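Local coordinates for thioredoxin family protein (Pseudomonas aeruginosa, PDB 1Z6N) that is of unknown function but has a thioredoxin-type fold with a CxxC pair at a helix start, and may therefore take part in thiol-disulfide chemistry, at residues 57-63 with 87-93; 68-72 with 144-148; 110-114 with 126-130. One frame throughout, in Å; residues are numbered along the deposited sequence.

Contact 1: residues 57-63 with 87-93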
loop_
_atom_site.group_PDB
_atom_site.type_symbol
_atom_site.label_atom_id
_atom_site.label_comp_id
_atom_site.label_asym_id
_atom_site.label_seq_id
_atom_site.Cartn_x
_atom_site.Cartn_y
_atom_site.Cartn_z
ATOM N N ARG A 57 -8.597 -2.842 -6.670
ATOM C CA ARG A 57 -7.591 -1.901 -7.137
ATOM C C ARG A 57 -7.124 -1.048 -5.971
ATOM O O ARG A 57 -7.946 -0.510 -5.225
ATOM C CB ARG A 57 -8.180 -1.025 -8.236
ATOM C CG ARG A 57 -8.481 -1.815 -9.499
ATOM C CD ARG A 57 -8.937 -0.894 -10.597
ATOM N NE ARG A 57 -9.393 -1.618 -11.779
ATOM C CZ ARG A 57 -10.650 -2.001 -11.982
ATOM N NH1 ARG A 57 -11.584 -1.736 -11.079
ATOM N NH2 ARG A 57 -10.974 -2.645 -13.093
ATOM N N LEU A 58 -5.805 -0.931 -5.807
ATOM C CA LEU A 58 -5.232 -0.085 -4.776
ATOM C C LEU A 58 -4.688 1.152 -5.488
ATOM O O LEU A 58 -3.678 1.070 -6.191
ATOM C CB LEU A 58 -4.115 -0.828 -4.023
ATOM C CG LEU A 58 -4.473 -2.169 -3.365
ATOM C CD1 LEU A 58 -3.319 -2.739 -2.532
ATOM C CD2 LEU A 58 -5.731 -2.055 -2.519
ATOM N N LEU A 59 -5.413 2.265 -5.355
ATOM C CA LEU A 59 -4.942 3.562 -5.847
ATOM C C LEU A 59 -4.084 4.175 -4.755
ATOM O O LEU A 59 -4.563 4.498 -3.663
ATOM C CB LEU A 59 -6.108 4.491 -6.195
ATOM C CG LEU A 59 -5.718 5.909 -6.627
ATOM C CD1 LEU A 59 -4.798 5.899 -7.871
ATOM C CD2 LEU A 59 -6.976 6.712 -6.904
ATOM N N VAL A 60 -2.800 4.327 -5.060
ATOM C CA VAL A 60 -1.840 4.724 -4.045
ATOM C C VAL A 60 -1.213 6.068 -4.354
ATOM O O VAL A 60 -0.835 6.308 -5.486
ATOM C CB VAL A 60 -0.679 3.697 -3.982
ATOM C CG1 VAL A 60 0.362 4.104 -2.941
ATOM C CG2 VAL A 60 -1.206 2.295 -3.675
ATOM N N ALA A 61 -1.118 6.948 -3.358
ATOM C CA ALA A 61 -0.267 8.133 -3.503
ATOM C C ALA A 61 0.999 7.873 -2.689
ATOM O O ALA A 61 0.942 7.583 -1.489
ATOM C CB ALA A 61 -0.971 9.379 -2.997
ATOM N N GLY A 62 2.147 7.945 -3.360
ATOM C CA GLY A 62 3.398 7.598 -2.705
ATOM C C GLY A 62 4.588 8.161 -3.446
ATOM O O GLY A 62 4.460 8.650 -4.572
ATOM N N GLU A 63 5.744 8.093 -2.786
ATOM C CA GLU A 63 6.993 8.646 -3.324
ATOM C C GLU A 63 8.140 7.748 -2.874
ATOM O O GLU A 63 8.169 7.279 -1.729
ATOM C CB GLU A 63 7.252 10.043 -2.770
ATOM C CG GLU A 63 6.137 11.074 -3.054
ATOM C CD GLU A 63 6.370 11.971 -4.273
ATOM O OE1 GLU A 63 5.366 12.422 -4.861
ATOM O OE2 GLU A 63 7.532 12.276 -4.592
ATOM N N GLU A 87 -4.407 -5.224 -7.634
ATOM C CA GLU A 87 -3.478 -4.456 -8.468
ATOM C C GLU A 87 -3.252 -3.055 -7.900
ATOM O O GLU A 87 -4.227 -2.376 -7.569
ATOM C CB GLU A 87 -4.008 -4.289 -9.900
ATOM C CG GLU A 87 -2.956 -3.646 -10.837
ATOM C CD GLU A 87 -3.438 -3.337 -12.267
ATOM O OE1 GLU A 87 -4.561 -3.723 -12.647
ATOM O OE2 GLU A 87 -2.661 -2.688 -13.009
ATOM N N LEU A 88 -1.983 -2.635 -7.825
ATOM C CA LEU A 88 -1.589 -1.290 -7.365
ATOM C C LEU A 88 -1.284 -0.399 -8.545
ATOM O O LEU A 88 -0.654 -0.844 -9.504
ATOM C CB LEU A 88 -0.283 -1.323 -6.540
ATOM C CG LEU A 88 -0.218 -1.773 -5.090
ATOM C CD1 LEU A 88 -0.575 -3.247 -4.982
ATOM C CD2 LEU A 88 1.179 -1.531 -4.538
ATOM N N ALA A 89 -1.687 0.871 -8.438
ATOM C CA ALA A 89 -1.173 1.909 -9.344
ATOM C C ALA A 89 -0.851 3.098 -8.471
ATOM O O ALA A 89 -1.615 3.421 -7.549
ATOM C CB ALA A 89 -2.202 2.286 -10.373
ATOM N N ILE A 90 0.263 3.767 -8.760
ATOM C CA ILE A 90 0.796 4.782 -7.831
ATOM C C ILE A 90 0.916 6.152 -8.499
ATOM O O ILE A 90 1.540 6.291 -9.554
ATOM C CB ILE A 90 2.187 4.340 -7.327
ATOM C CG1 ILE A 90 2.061 2.977 -6.621
ATOM C CG2 ILE A 90 2.768 5.333 -6.337
ATOM C CD1 ILE A 90 3.364 2.130 -6.638
ATOM N N ILE A 91 0.261 7.136 -7.881
ATOM C CA ILE A 91 0.357 8.553 -8.274
ATOM C C ILE A 91 1.169 9.305 -7.233
ATOM O O ILE A 91 1.506 8.754 -6.171
ATOM C CB ILE A 91 -1.028 9.211 -8.408
ATOM C CG1 ILE A 91 -1.778 9.183 -7.062
ATOM C CG2 ILE A 91 -1.818 8.544 -9.525
ATOM C CD1 ILE A 91 -3.111 9.983 -7.066
ATOM N N SER A 92 1.537 10.544 -7.563
ATOM C CA SER A 92 2.428 11.314 -6.682
ATOM C C SER A 92 1.701 11.887 -5.467
ATOM O O SER A 92 0.469 12.014 -5.446
ATOM C CB SER A 92 3.053 12.465 -7.442
ATOM O OG SER A 92 2.051 13.439 -7.701
ATOM N N LYS A 93 2.461 12.290 -4.448
ATOM C CA LYS A 93 1.896 13.017 -3.328
ATOM C C LYS A 93 1.228 14.300 -3.800
ATOM O O LYS A 93 0.115 14.633 -3.358
ATOM C CB LYS A 93 3.016 13.332 -2.336
ATOM C CG LYS A 93 2.527 14.101 -1.119
ATOM C CD LYS A 93 3.662 14.307 -0.111
ATOM C CE LYS A 93 3.274 15.398 0.914
ATOM N NZ LYS A 93 4.398 15.761 1.816
#

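Contact 2: residues 68-72 with 144-148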
loop_
_atom_site.group_PDB
_atom_site.type_symbol
_atom_site.label_atom_id
_atom_site.label_comp_id
_atom_site.label_asym_id
_atom_site.label_seq_id
_atom_site.Cartn_x
_atom_site.Cartn_y
_atom_site.Cartn_z
ATOM N N ASP A 68 8.139 5.258 4.677
ATOM C CA ASP A 68 6.851 4.601 4.889
ATOM C C ASP A 68 6.331 4.008 3.574
ATOM O O ASP A 68 5.688 2.964 3.581
ATOM C CB ASP A 68 5.825 5.568 5.475
ATOM C CG ASP A 68 6.258 6.107 6.806
ATOM O OD1 ASP A 68 6.398 5.288 7.734
ATOM O OD2 ASP A 68 6.491 7.330 6.919
ATOM N N CYS A 69 6.596 4.678 2.452
ATOM C CA CYS A 69 6.260 4.111 1.138
ATOM C C CYS A 69 7.140 2.916 0.801
ATOM O O CYS A 69 6.645 1.898 0.312
ATOM C CB CYS A 69 6.390 5.158 0.036
ATOM S SG CYS A 69 5.144 6.466 0.180
ATOM N N GLN A 70 8.443 3.029 1.045
ATOM C CA GLN A 70 9.340 1.903 0.760
ATOM C C GLN A 70 8.889 0.630 1.480
ATOM O O GLN A 70 8.837 -0.454 0.892
ATOM C CB GLN A 70 10.784 2.238 1.143
ATOM C CG GLN A 70 11.361 3.413 0.370
ATOM C CD GLN A 70 12.557 4.018 1.061
ATOM O OE1 GLN A 70 13.020 3.511 2.100
ATOM N NE2 GLN A 70 13.073 5.108 0.499
ATOM N N ILE A 71 8.559 0.785 2.759
ATOM C CA ILE A 71 8.137 -0.329 3.617
ATOM C C ILE A 71 6.796 -0.878 3.174
ATOM O O ILE A 71 6.680 -2.040 2.808
ATOM C CB ILE A 71 8.065 0.116 5.081
ATOM C CG1 ILE A 71 9.475 0.457 5.589
ATOM C CG2 ILE A 71 7.431 -0.975 5.957
ATOM C CD1 ILE A 71 9.508 1.305 6.864
ATOM N N ASN A 72 5.750 -0.049 3.228
ATOM C CA ASN A 72 4.427 -0.620 3.068
ATOM C C ASN A 72 4.095 -0.978 1.640
ATOM O O ASN A 72 3.327 -1.904 1.400
ATOM C CB ASN A 72 3.376 0.294 3.678
ATOM C CG ASN A 72 3.598 0.492 5.153
ATOM O OD1 ASN A 72 3.527 -0.457 5.934
ATOM N ND2 ASN A 72 3.912 1.729 5.540
ATOM N N ALA A 144 11.022 -1.050 15.319
ATOM C CA ALA A 144 10.734 -2.357 14.722
ATOM C C ALA A 144 10.037 -2.212 13.372
ATOM O O ALA A 144 10.325 -2.943 12.423
ATOM C CB ALA A 144 9.875 -3.177 15.653
ATOM N N TYR A 145 9.115 -1.260 13.295
ATOM C CA TYR A 145 8.472 -0.930 12.030
ATOM C C TYR A 145 9.465 -0.485 10.936
ATOM O O TYR A 145 9.429 -1.015 9.819
ATOM C CB TYR A 145 7.392 0.125 12.258
ATOM C CG TYR A 145 6.959 0.836 11.006
ATOM C CD1 TYR A 145 6.176 0.188 10.052
ATOM C CD2 TYR A 145 7.331 2.157 10.781
ATOM C CE1 TYR A 145 5.772 0.850 8.892
ATOM C CE2 TYR A 145 6.932 2.826 9.624
ATOM C CZ TYR A 145 6.155 2.159 8.689
ATOM O OH TYR A 145 5.743 2.814 7.544
ATOM N N LYS A 146 10.341 0.476 11.262
ATOM C CA LYS A 146 11.321 1.014 10.291
ATOM C C LYS A 146 12.313 -0.072 9.876
ATOM O O LYS A 146 12.936 0.001 8.807
ATOM C CB LYS A 146 12.075 2.220 10.860
ATOM C CG LYS A 146 11.282 3.520 10.929
ATOM C CD LYS A 146 12.072 4.603 11.673
ATOM C CE LYS A 146 11.226 5.835 11.977
ATOM N NZ LYS A 146 11.961 6.734 12.919
ATOM N N ALA A 147 12.446 -1.083 10.730
ATOM C CA ALA A 147 13.234 -2.271 10.443
ATOM C C ALA A 147 12.478 -3.361 9.669
ATOM O O ALA A 147 13.045 -4.410 9.365
ATOM C CB ALA A 147 13.822 -2.838 11.736
ATOM N N GLY A 148 11.195 -3.142 9.372
ATOM C CA GLY A 148 10.424 -4.134 8.620
ATOM C C GLY A 148 9.657 -5.202 9.395
ATOM O O GLY A 148 9.157 -6.170 8.812
#

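Contact 3: residues 110-114 with 126-130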
loop_
_atom_site.group_PDB
_atom_site.type_symbol
_atom_site.label_atom_id
_atom_site.label_comp_id
_atom_site.label_asym_id
_atom_site.label_seq_id
_atom_site.Cartn_x
_atom_site.Cartn_y
_atom_site.Cartn_z
ATOM N N ALA A 110 -0.630 12.440 4.021
ATOM C CA ALA A 110 0.452 11.652 4.605
ATOM C C ALA A 110 0.584 10.419 3.729
ATOM O O ALA A 110 -0.422 9.780 3.389
ATOM C CB ALA A 110 0.102 11.266 6.040
ATOM N N ILE A 111 1.813 10.107 3.339
ATOM C CA ILE A 111 2.031 9.013 2.401
ATOM C C ILE A 111 2.702 7.810 3.089
ATOM O O ILE A 111 3.458 7.992 4.056
ATOM C CB ILE A 111 2.834 9.464 1.143
ATOM C CG1 ILE A 111 4.131 10.161 1.560
ATOM C CG2 ILE A 111 1.951 10.353 0.233
ATOM C CD1 ILE A 111 5.077 10.409 0.421
ATOM N N PRO A 112 2.440 6.587 2.595
ATOM C CA PRO A 112 1.557 6.283 1.460
ATOM C C PRO A 112 0.093 6.377 1.848
ATOM O O PRO A 112 -0.290 5.958 2.947
ATOM C CB PRO A 112 1.888 4.821 1.155
ATOM C CG PRO A 112 2.334 4.255 2.451
ATOM C CD PRO A 112 3.079 5.369 3.133
ATOM N N LEU A 113 -0.706 6.928 0.943
ATOM C CA LEU A 113 -2.148 6.907 1.068
ATOM C C LEU A 113 -2.641 5.827 0.113
ATOM O O LEU A 113 -2.402 5.920 -1.093
ATOM C CB LEU A 113 -2.724 8.279 0.684
ATOM C CG LEU A 113 -4.246 8.371 0.525
ATOM C CD1 LEU A 113 -4.933 8.080 1.860
ATOM C CD2 LEU A 113 -4.664 9.754 -0.013
ATOM N N VAL A 114 -3.308 4.808 0.655
ATOM C CA VAL A 114 -3.746 3.683 -0.136
ATOM C C VAL A 114 -5.271 3.622 -0.104
ATOM O O VAL A 114 -5.866 3.382 0.946
ATOM C CB VAL A 114 -3.161 2.353 0.391
ATOM C CG1 VAL A 114 -3.627 1.192 -0.459
ATOM C CG2 VAL A 114 -1.614 2.398 0.405
ATOM N N ARG A 126 -9.432 2.872 3.410
ATOM C CA ARG A 126 -8.115 3.477 3.265
ATOM C C ARG A 126 -7.111 2.888 4.230
ATOM O O ARG A 126 -7.445 2.571 5.390
ATOM C CB ARG A 126 -8.162 4.970 3.603
ATOM C CG ARG A 126 -9.288 5.751 3.051
ATOM C CD ARG A 126 -9.394 7.027 3.851
ATOM N NE ARG A 126 -10.536 7.807 3.412
ATOM C CZ ARG A 126 -10.713 9.089 3.706
ATOM N NH1 ARG A 126 -9.817 9.737 4.436
ATOM N NH2 ARG A 126 -11.781 9.717 3.252
ATOM N N PHE A 127 -5.869 2.830 3.753
ATOM C CA PHE A 127 -4.684 2.595 4.588
ATOM C C PHE A 127 -3.888 3.901 4.538
ATOM O O PHE A 127 -3.675 4.451 3.454
ATOM C CB PHE A 127 -3.887 1.415 4.032
ATOM C CG PHE A 127 -2.550 1.181 4.700
ATOM C CD1 PHE A 127 -2.381 0.142 5.627
ATOM C CD2 PHE A 127 -1.449 1.977 4.383
ATOM C CE1 PHE A 127 -1.132 -0.084 6.220
ATOM C CE2 PHE A 127 -0.198 1.749 4.960
ATOM C CZ PHE A 127 -0.039 0.722 5.887
ATOM N N VAL A 128 -3.469 4.422 5.688
ATOM C CA VAL A 128 -2.837 5.740 5.709
ATOM C C VAL A 128 -1.520 5.699 6.476
ATOM O O VAL A 128 -1.516 5.536 7.714
ATOM C CB VAL A 128 -3.749 6.844 6.329
ATOM C CG1 VAL A 128 -3.083 8.210 6.173
ATOM C CG2 VAL A 128 -5.151 6.841 5.705
ATOM N N GLU A 129 -0.424 5.834 5.721
ATOM C CA GLU A 129 0.935 5.970 6.248
ATOM C C GLU A 129 1.568 4.710 6.855
ATOM O O GLU A 129 2.627 4.271 6.391
ATOM C CB GLU A 129 1.053 7.161 7.211
ATOM C CG GLU A 129 2.486 7.662 7.380
ATOM C CD GLU A 129 2.589 8.976 8.144
ATOM O OE1 GLU A 129 1.872 9.142 9.145
ATOM O OE2 GLU A 129 3.391 9.840 7.740
ATOM N N ARG A 130 0.936 4.153 7.893
ATOM C CA ARG A 130 1.497 3.030 8.630
ATOM C C ARG A 130 0.384 2.076 9.043
ATOM O O ARG A 130 -0.759 2.514 9.182
ATOM C CB ARG A 130 2.229 3.534 9.879
ATOM C CG ARG A 130 3.447 4.322 9.515
ATOM C CD ARG A 130 4.103 4.962 10.718
ATOM N NE ARG A 130 5.104 5.895 10.223
ATOM C CZ ARG A 130 5.356 7.101 10.720
ATOM N NH1 ARG A 130 4.691 7.558 11.782
ATOM N NH2 ARG A 130 6.282 7.858 10.141
#

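Contact 1: residues 57-63 with 87-93
Leu58, Val60 and Gly62 bond by their backbones to the parallel strand 87-91. Leu58 N gives to Glu87 O at 2.8 Å, Val60 O takes Ile91 N at 2.8 Å, and the bond from Gly62 N to Ile91 O carries the pattern one residue past the strand. Between them alpha hydrogens lean on carbonyls, Ile90 CA lying 3.2 Å from Val60 O.

The face of Leu58, Val60, Leu88 and Ile90 is wholly apolar, leucines and branched side chains filling the side under helix 67-82. Leu58 and Leu88 meet obliquely, CD1 to CD1 at 3.7 Å; Val60 CB rests 3.9 Å from Ile90 CG1. The other face is apolar at Leu59, Ala61, Ala89 and Ile91, with Arg57 and Glu87 at its polar end. Ile91 turns CG1 between its backbone N and carbonyl carbon (chi1 61°), 3.4 Å from Val60 O, and small Ala89 lets Phe8 of helix 4-10 come close.

Glu63, bent at chi2, offers the anti lone pair of OE1 to Lys93 N at 2.9 Å: this first-turn N-H of helix 93-99 has no carbonyl a turn earlier. Ser92 OG caps Arg95 N. Helix 67-82 joins the two strands, the beta-alpha-beta unit of the thioredoxin fold.

Contact 2: residues 68-72 with 144-148
The Tyr145 ring has Ile71 over one face and polar groups at its hydroxyl edge. Ile71 CD1 stands over that face as a CH-pi contact, 4.2 Å from the ring centroid and displaced toward the rim, while its CG2 lies 3.8 Å from Tyr145 CE1. At the edge, in the plane, come Asp68 OD1 and Asn72 OD1. The Asp68 carboxylate is nearly coplanar with the ring (17° apart), and the Asn72 amide is turned by 22°.

Tyrosine suits this place because its ring is apolar enough to lie against isoleucine while its hydroxyl reaches the polar groups one helical turn apart on helix 67-82. Tyr145 OH donates to the anti lone pair of Asp68 OD1 at 2.6 Å and accepts a markedly bent bond from Asn72 ND2 at 2.9 Å, the hydroxyl lying out of the amide plane. Thus one buried oxygen is held from two residues. With CG anti to the backbone N (chi1 162°), the ring extends from its helix across to both.

Asn72 ND2 also makes a weak bond to Asp68 O, which helps to set the amide. Asp68 OD1 is shared by Tyr145 OH and Arg130 NE, the latter in a salt bridge.

Ile71 CD1 further touches Tyr145 O and comes within 3.9 Å of Lys146 CA, where helix 139-146 is ending. Gly148 closes that end in a Schellman motif, whose positive phi glycine takes easily, having no side chain to clash with the backbone. The contact thus ties this C-terminal end to the start of the helix carrying Cys66 and Cys69, consistent with the CxxC helix of thioredoxin-fold proteins.

Contact 3: residues 110-114 with 126-130
Pro112 O accepts the backbone N-H of Glu129 at 2.8 Å, in a bond that is nearly straight at the hydrogen (165°). It lies at the open end of the beta hairpin formed by strands 113-117 and 123-128, just before the first strand and after the second. Val114 and Phe127 form a hydrogen-bonded antiparallel pair: Val114 N reaches Phe127 O at 2.8 Å, and Phe127 N returns to Val114 O at 2.9 Å. Arg126 CA adds a CA-H...O contact to Val114 O.

Side chains separate onto two faces. On one, Val114 CB packs 3.8 Å from Phe127 CB, the two side chains meeting obliquely. Phe127 has CG anti to its backbone N (chi1 173°), and its ring receives Pro112 CG at the edge, near its plane. The beta branch of valine packs close to the strand, while the larger phenylalanine ring reaches out to helices 67-82 and 151-164. On the other, Leu113 and Val128, a non-hydrogen-bonded pair, lie side by side, with Leu113 CD1 4.0 Å from Val128 CG2.

A cis peptide bond precedes Pro112, as in the cis-proline that stands beside the CxxC motif in thioredoxins, and both Ile111 and Pro112 touch Cys69, consistent with that role. Proline suits the place because it accommodates a cis bond more readily than other residues. Glu129, with positive phi, is the centre of a classic gamma turn, closed by Arg130 N to Val128 O, that leads the chain off the strand. Its side chain extends alongside the residues before the proline, and Glu129 CG rests 3.5 Å from Ile111 O.

How the contacts relate
Contacts 1 and 3 lie in one mixed sheet: strands 56-61 and 113-117 are neighbours, and Ala61 N probably bonds to Leu113 O. Contact 1 is parallel and largely buried; contact 3 is antiparallel and only partly buried. Each includes one of the two outermost strands, 86-91 and 123-128. Both rely mainly on backbone bonds and apolar side chains, contact 1 adding one carboxylate bond at a helix start. Contact 2 is also buried but joins helices, using side-chain hydrogen bonds around an aromatic ring. Its helix 67-82 connects the strands of contact 1, and Cys69 packs against Gly62 and Glu63. Contacts 2 and 3 meet through the Arg130-Asp68 salt bridge, while Pro112 packs on the same helical turn.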